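Local coordinates for integron cassette protein Vpc_cass2 (Vibrio paracholerae, PDB 3JRT) that is of unknown function but is encoded on a mobile integron gene cassette and forms an all-helical, two-chain assembly, at residues 41-44 with 45-49; 30-33 with 34-38; 109-112 with 113-117. All coordinates share one frame; numbering follows the deposited sequence.

Contact 1: residues 41-44 with 45-49; sequences DLTI and AVTVL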
loop_
_atom_site.group_PDB
_atom_site.type_symbol
_atom_site.label_atom_id
_atom_site.label_comp_id
_atom_site.label_asym_id
_atom_site.label_seq_id
_atom_site.Cartn_x
_atom_site.Cartn_y
_atom_site.Cartn_z
ATOM N N ASP A 41 -3.963 -1.893 -10.066
ATOM C CA ASP A 41 -3.322 -2.068 -8.764
ATOM C C ASP A 41 -3.258 -3.543 -8.336
ATOM O O ASP A 41 -2.251 -3.985 -7.813
ATOM C CB ASP A 41 -3.972 -1.188 -7.691
ATOM C CG ASP A 41 -3.860 0.317 -8.013
ATOM O OD1 ASP A 41 -2.968 0.697 -8.798
ATOM O OD2 ASP A 41 -4.655 1.123 -7.483
ATOM N N LEU A 42 -4.320 -4.302 -8.579
ATOM C CA LEU A 42 -4.320 -5.719 -8.235
ATOM C C LEU A 42 -3.337 -6.454 -9.142
ATOM O O LEU A 42 -2.598 -7.303 -8.695
ATOM C CB LEU A 42 -5.716 -6.323 -8.367
ATOM C CG LEU A 42 -6.745 -5.954 -7.300
ATOM C CD1 LEU A 42 -8.166 -6.288 -7.784
ATOM C CD2 LEU A 42 -6.448 -6.637 -5.967
ATOM N N THR A 43 -3.304 -6.091 -10.414
ATOM C CA THR A 43 -2.424 -6.774 -11.351
ATOM C C THR A 43 -0.962 -6.518 -11.004
ATOM O O THR A 43 -0.146 -7.423 -11.054
ATOM C CB THR A 43 -2.723 -6.335 -12.810
ATOM O OG1 THR A 43 -4.050 -6.734 -13.149
ATOM C CG2 THR A 43 -1.727 -6.941 -13.818
ATOM N N ILE A 44 -0.630 -5.283 -10.647
ATOM C CA ILE A 44 0.762 -4.953 -10.405
ATOM C C ILE A 44 1.291 -5.533 -9.069
ATOM O O ILE A 44 2.418 -5.987 -8.989
ATOM C CB ILE A 44 1.038 -3.441 -10.510
ATOM C CG1 ILE A 44 2.542 -3.201 -10.540
ATOM C CG2 ILE A 44 0.420 -2.674 -9.335
ATOM C CD1 ILE A 44 3.197 -3.702 -11.810
ATOM N N ALA A 45 0.464 -5.521 -8.040
ATOM C CA ALA A 45 0.820 -6.100 -6.757
ATOM C C ALA A 45 1.188 -7.586 -6.893
ATOM O O ALA A 45 2.165 -8.050 -6.311
ATOM C CB ALA A 45 -0.329 -5.915 -5.764
ATOM N N VAL A 46 0.407 -8.318 -7.679
ATOM C CA VAL A 46 0.670 -9.734 -7.945
ATOM C C VAL A 46 1.950 -9.906 -8.757
ATOM O O VAL A 46 2.788 -10.746 -8.428
ATOM C CB VAL A 46 -0.533 -10.390 -8.696
ATOM C CG1 VAL A 46 -0.162 -11.773 -9.245
ATOM C CG2 VAL A 46 -1.731 -10.479 -7.779
ATOM N N THR A 47 2.104 -9.087 -9.806
ATOM C CA THR A 47 3.287 -9.139 -10.669
ATOM C C THR A 47 4.572 -8.850 -9.884
ATOM O O THR A 47 5.565 -9.568 -9.987
ATOM C CB THR A 47 3.193 -8.133 -11.842
ATOM O OG1 THR A 47 2.089 -8.472 -12.681
ATOM C CG2 THR A 47 4.479 -8.159 -12.675
ATOM N N VAL A 48 4.556 -7.783 -9.105
ATOM C CA VAL A 48 5.722 -7.454 -8.295
ATOM C C VAL A 48 6.103 -8.597 -7.351
ATOM O O VAL A 48 7.264 -8.969 -7.251
ATOM C CB VAL A 48 5.470 -6.185 -7.479
ATOM C CG1 VAL A 48 6.558 -6.011 -6.426
ATOM C CG2 VAL A 48 5.436 -4.965 -8.417
ATOM N N LEU A 49 5.104 -9.148 -6.668
ATOM C CA LEU A 49 5.311 -10.201 -5.683
ATOM C C LEU A 49 5.928 -11.416 -6.360
ATOM O O LEU A 49 6.939 -11.939 -5.923
ATOM C CB LEU A 49 3.981 -10.572 -5.026
ATOM C CG LEU A 49 4.064 -11.578 -3.881
ATOM C CD1 LEU A 49 5.222 -11.222 -2.942
ATOM C CD2 LEU A 49 2.731 -11.642 -3.136
#
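Thr47 folds back on Thr43 one turn earlier in helix 27-53, and hydrogen bonds carry most of this contact. The carbonyl oxygen of Thr43 accepts two of them. Thr47 N reaches Thr43 O at 3.1 Å, and the hydroxyl Thr47 OG1 reaches Thr43 O at 3.0 Å. The two donors come from opposite faces of the carbonyl plane. OG1 sits 36° out of that plane, so it is not on a lone pair. The first torsion of Thr47 (chi1 -63°) sets OG1 beside its own backbone N and turns it back along the helix. Thr43 OG1 is itself hydrogen-bonded to Ile39 O, one turn earlier. The backbone ladder continues with Ala45 N to Asp41 O at 3.1 Å and Val48 N to Ile44 O at 2.8 Å. Val46 N to Leu42 O is weak at 3.3 Å.

The apolar contact is between Ile44 and Val48. Ile44 CG1 meets Val48 CG2 at 4.0 Å, the two side chains crossing at a slant. Val48 CG2 also rests 3.2 Å from Ile44 O. Ile44 packs on Ile70 of the second subunit, and Val48 on Tyr52 of the second subunit. Leu42 and Val46 instead meet helix 157-163 of their own chain.

The charged group is Asp41, whose OD1 forms a salt bridge to Arg72 of the second subunit. The chemistry implies a helix with separate faces: threonine hydroxyls are satisfied by the helix's own carbonyls, Ile44, Val48 and the carboxylate of Asp41 face the second subunit, and Leu42 and Val46 pack within their own chain.

Contact 2: residues 30-33 with 34-38; sequences EIEE and ILSGL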
loop_
_atom_site.group_PDB
_atom_site.type_symbol
_atom_site.label_atom_id
_atom_site.label_comp_id
_atom_site.label_asym_id
_atom_site.label_seq_id
_atom_site.Cartn_x
_atom_site.Cartn_y
_atom_site.Cartn_z
ATOM N N GLU A 30 -16.980 7.860 -12.291
ATOM C CA GLU A 30 -16.251 7.530 -11.087
ATOM C C GLU A 30 -16.035 6.020 -11.069
ATOM O O GLU A 30 -14.932 5.540 -10.813
ATOM C CB GLU A 30 -17.040 7.992 -9.856
ATOM C CG GLU A 30 -16.850 7.120 -8.616
ATOM C CD GLU A 30 -17.871 7.422 -7.527
ATOM O OE1 GLU A 30 -18.472 8.515 -7.583
ATOM O OE2 GLU A 30 -18.076 6.578 -6.621
ATOM N N ILE A 31 -17.101 5.288 -11.375
ATOM C CA ILE A 31 -17.068 3.839 -11.419
ATOM C C ILE A 31 -16.068 3.312 -12.450
ATOM O O ILE A 31 -15.280 2.428 -12.137
ATOM C CB ILE A 31 -18.477 3.252 -11.652
ATOM C CG1 ILE A 31 -19.357 3.491 -10.424
ATOM C CG2 ILE A 31 -18.409 1.756 -11.927
ATOM C CD1 ILE A 31 -20.832 3.198 -10.669
ATOM N N GLU A 32 -16.076 3.848 -13.666
ATOM C CA GLU A 32 -15.066 3.438 -14.647
ATOM C C GLU A 32 -13.666 3.675 -14.093
ATOM O O GLU A 32 -12.782 2.833 -14.251
ATOM C CB GLU A 32 -15.231 4.176 -15.977
ATOM C CG GLU A 32 -14.381 3.620 -17.131
ATOM C CD GLU A 32 -12.936 4.121 -17.129
ATOM O OE1 GLU A 32 -12.657 5.177 -16.517
ATOM O OE2 GLU A 32 -12.073 3.461 -17.752
ATOM N N GLU A 33 -13.470 4.823 -13.447
ATOM C CA GLU A 33 -12.177 5.176 -12.872
ATOM C C GLU A 33 -11.708 4.151 -11.849
ATOM O O GLU A 33 -10.609 3.618 -11.937
ATOM C CB GLU A 33 -12.246 6.542 -12.199
ATOM C CG GLU A 33 -12.198 7.684 -13.180
ATOM C CD GLU A 33 -12.210 9.040 -12.511
ATOM O OE1 GLU A 33 -12.580 9.128 -11.316
ATOM O OE2 GLU A 33 -11.850 10.018 -13.195
ATOM N N ILE A 34 -12.559 3.901 -10.869
ATOM C CA ILE A 34 -12.249 3.011 -9.782
ATOM C C ILE A 34 -11.993 1.592 -10.293
ATOM O O ILE A 34 -11.005 0.954 -9.907
ATOM C CB ILE A 34 -13.362 3.028 -8.761
ATOM C CG1 ILE A 34 -13.409 4.404 -8.079
ATOM C CG2 ILE A 34 -13.158 1.925 -7.737
ATOM C CD1 ILE A 34 -14.648 4.622 -7.211
ATOM N N LEU A 35 -12.849 1.118 -11.190
ATOM C CA LEU A 35 -12.661 -0.206 -11.763
ATOM C C LEU A 35 -11.304 -0.310 -12.422
ATOM O O LEU A 35 -10.588 -1.286 -12.232
ATOM C CB LEU A 35 -13.763 -0.538 -12.774
ATOM C CG LEU A 35 -15.165 -0.788 -12.205
ATOM C CD1 LEU A 35 -16.175 -0.942 -13.327
ATOM C CD2 LEU A 35 -15.198 -2.011 -11.289
ATOM N N SER A 36 -10.958 0.706 -13.207
ATOM C CA SER A 36 -9.692 0.729 -13.927
ATOM C C SER A 36 -8.521 0.719 -12.972
ATOM O O SER A 36 -7.537 0.031 -13.202
ATOM C CB SER A 36 -9.612 1.944 -14.868
ATOM O OG SER A 36 -10.454 1.753 -15.996
ATOM N N GLY A 37 -8.629 1.494 -11.900
ATOM C CA GLY A 37 -7.600 1.517 -10.888
ATOM C C GLY A 37 -7.435 0.152 -10.238
ATOM O O GLY A 37 -6.315 -0.304 -10.028
ATOM N N LEU A 38 -8.555 -0.489 -9.913
ATOM C CA LEU A 38 -8.551 -1.823 -9.310
ATOM C C LEU A 38 -7.813 -2.827 -10.177
ATOM O O LEU A 38 -6.995 -3.585 -9.671
ATOM C CB LEU A 38 -9.969 -2.330 -9.072
ATOM C CG LEU A 38 -10.744 -1.674 -7.936
ATOM C CD1 LEU A 38 -12.212 -2.130 -7.922
ATOM C CD2 LEU A 38 -10.054 -2.014 -6.650
#
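Residues 30-38 form regular alpha-helix, with Ile34 N to Glu30 O and Leu35 N to Ile31 O both at 2.9 Å and Gly37 N equally close to Glu33 O. Glu32 and Ser36 make the polar side-chain contact. Glu32 is bent at its second torsion (chi2 -82°), which swings the carboxylate along the helix to Ser36. Glu32 OE2 lies 2.9 Å from Ser36 OG, and Glu32 O lies 3.1 Å from the same OG. The hydroxyl is thus within reach of both oxygens.

Two pairs of side chains run side by side, each pair pointing the same way. Ile34 CD1 lies against the CG methylene of Glu30, at 3.6 Å. Ile31 CG2 touches Leu35 CD1 at 3.8 Å. The acid ends of the other glutamates are held elsewhere. Glu30 OE2 is hydrogen-bonded to Tyr92 OH, and Glu30 OE1 forms a salt bridge to Lys134 of the second subunit. Glu33 OE1 bonds to Tyr137 of the second subunit.

Leu35 touches both helix 177-188, at Ile181 and Leu184, and helix 64-91, at Leu88. Ile34 also meets Leu88, and it packs on Tyr137 of the second subunit.

Contact 3: residues 109-112 with 113-117; sequences VYNN and EINKN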
loop_
_atom_site.group_PDB
_atom_site.type_symbol
_atom_site.label_atom_id
_atom_site.label_comp_id
_atom_site.label_asym_id
_atom_site.label_seq_id
_atom_site.Cartn_x
_atom_site.Cartn_y
_atom_site.Cartn_z
ATOM N N VAL A 109 -20.355 -13.452 -6.607
ATOM C CA VAL A 109 -19.522 -14.585 -6.223
ATOM C C VAL A 109 -18.183 -14.086 -5.700
ATOM O O VAL A 109 -17.751 -14.448 -4.606
ATOM C CB VAL A 109 -19.272 -15.526 -7.404
ATOM C CG1 VAL A 109 -18.154 -16.502 -7.070
ATOM C CG2 VAL A 109 -20.559 -16.265 -7.775
ATOM N N TYR A 110 -17.533 -13.239 -6.484
ATOM C CA TYR A 110 -16.263 -12.670 -6.069
ATOM C C TYR A 110 -16.444 -11.764 -4.858
ATOM O O TYR A 110 -15.642 -11.783 -3.929
ATOM C CB TYR A 110 -15.573 -11.976 -7.242
ATOM C CG TYR A 110 -14.924 -12.989 -8.149
ATOM C CD1 TYR A 110 -13.564 -13.215 -8.107
ATOM C CD2 TYR A 110 -15.685 -13.766 -8.995
ATOM C CE1 TYR A 110 -12.975 -14.167 -8.920
ATOM C CE2 TYR A 110 -15.111 -14.716 -9.808
ATOM C CZ TYR A 110 -13.757 -14.916 -9.769
ATOM O OH TYR A 110 -13.193 -15.875 -10.581
ATOM N N ASN A 111 -17.529 -11.006 -4.846
ATOM C CA ASN A 111 -17.851 -10.212 -3.675
ATOM C C ASN A 111 -17.906 -11.096 -2.429
ATOM O O ASN A 111 -17.403 -10.730 -1.365
ATOM C CB ASN A 111 -19.172 -9.467 -3.885
ATOM C CG ASN A 111 -19.458 -8.467 -2.783
ATOM O OD1 ASN A 111 -19.904 -8.830 -1.694
ATOM N ND2 ASN A 111 -19.199 -7.208 -3.056
ATOM N N ASN A 112 -18.484 -12.282 -2.572
ATOM C CA ASN A 112 -18.681 -13.155 -1.420
ATOM C C ASN A 112 -17.395 -13.818 -0.935
ATOM O O ASN A 112 -17.147 -13.924 0.272
ATOM C CB ASN A 112 -19.739 -14.210 -1.715
ATOM C CG ASN A 112 -20.352 -14.770 -0.455
ATOM O OD1 ASN A 112 -20.541 -14.050 0.527
ATOM N ND2 ASN A 112 -20.667 -16.060 -0.470
ATOM N N GLU A 113 -16.584 -14.268 -1.882
ATOM C CA GLU A 113 -15.293 -14.847 -1.558
ATOM C C GLU A 113 -14.492 -13.899 -0.667
ATOM O O GLU A 113 -13.970 -14.290 0.377
ATOM C CB GLU A 113 -14.523 -15.124 -2.837
ATOM C CG GLU A 113 -15.233 -16.071 -3.777
ATOM C CD GLU A 113 -15.090 -17.511 -3.352
ATOM O OE1 GLU A 113 -14.750 -18.338 -4.224
ATOM O OE2 GLU A 113 -15.306 -17.817 -2.156
ATOM N N ILE A 114 -14.417 -12.642 -1.079
ATOM C CA ILE A 114 -13.687 -11.647 -0.308
ATOM C C ILE A 114 -14.188 -11.491 1.128
ATOM O O ILE A 114 -13.392 -11.455 2.064
ATOM C CB ILE A 114 -13.703 -10.290 -1.005
ATOM C CG1 ILE A 114 -12.838 -10.347 -2.272
ATOM C CG2 ILE A 114 -13.196 -9.237 -0.060
ATOM C CD1 ILE A 114 -13.156 -9.234 -3.311
ATOM N N ASN A 115 -15.500 -11.384 1.312
ATOM C CA ASN A 115 -16.028 -11.304 2.667
ATOM C C ASN A 115 -15.716 -12.564 3.468
ATOM O O ASN A 115 -15.395 -12.495 4.652
ATOM C CB ASN A 115 -17.536 -11.065 2.651
ATOM C CG ASN A 115 -17.907 -9.678 2.165
ATOM O OD1 ASN A 115 -17.319 -8.675 2.577
ATOM N ND2 ASN A 115 -18.902 -9.613 1.289
ATOM N N LYS A 116 -15.821 -13.719 2.819
ATOM C CA LYS A 116 -15.582 -14.990 3.493
ATOM C C LYS A 116 -14.180 -15.041 4.076
ATOM O O LYS A 116 -13.962 -15.586 5.164
ATOM C CB LYS A 116 -15.750 -16.148 2.518
ATOM C CG LYS A 116 -17.186 -16.454 2.165
ATOM C CD LYS A 116 -17.274 -17.726 1.352
ATOM C CE LYS A 116 -18.713 -18.092 1.068
ATOM N NZ LYS A 116 -18.800 -19.333 0.256
ATOM N N ASN A 117 -13.229 -14.481 3.331
ATOM C CA ASN A 117 -11.823 -14.528 3.700
ATOM C C ASN A 117 -11.533 -13.345 4.609
ATOM O O ASN A 117 -11.133 -12.274 4.147
ATOM C CB ASN A 117 -10.958 -14.484 2.434
ATOM C CG ASN A 117 -9.480 -14.678 2.721
ATOM O OD1 ASN A 117 -8.988 -14.298 3.778
ATOM N ND2 ASN A 117 -8.764 -15.265 1.768
#
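Lys116 lies back over Asn112, one turn before it near the end of helix 104-116. Its CB is 3.5 Å from Asn112 O, and its CG comes closer, 3.2 Å from Asn112 O. The first torsion (chi1 -74°) turns CG back along the helix, and the chain is extended from there. CD passes 4.0 Å from Asn112 O. CE then meets the side-chain amide, 3.2 Å from Asn112 ND2. At the tip, NZ is 3.8 Å from Asn112 ND2. Both residues also touch a crystal neighbour, which may influence their conformation. In the backbone, Lys116 N bonds to Asn112 O at 2.9 Å.

Asn111 and Asn115 form a second pair one turn apart. Asn111 OD1 is 3.2 Å from Asn115 ND2, and their amide planes stand 69° apart. The other end of the Asn115 amide, OD1, is bonded to Arg83 of helix 64-91.

On the inner face, Ile114 packs on Val86 and on Trp162. The ring of Tyr110 also meets Trp162. The helix end is thus two-sided: an exposed side where lysine methylenes cover a backbone carbonyl, and a buried side packed on Trp162 and Val86 and tied by the Tyr110 hydroxyl to Ser174 O.

Along the chain the order is contact 2, contact 1, contact 3. Contacts 2 and 1 are successive parts of helix 27-53, with centres 16 Å apart, and they touch only through the chain between them. Both reach the second subunit, so this one long helix serves the dimer at both places. Contact 3 is on helix 104-116, across the chain's centre from contact 1. Its centre is 19 Å from each of the other two, and no other chain of the assembly touches it. All three pack on helices 64-91 and 177-188, which thus link the interface helix to helix 104-116 within this all-helical subunit.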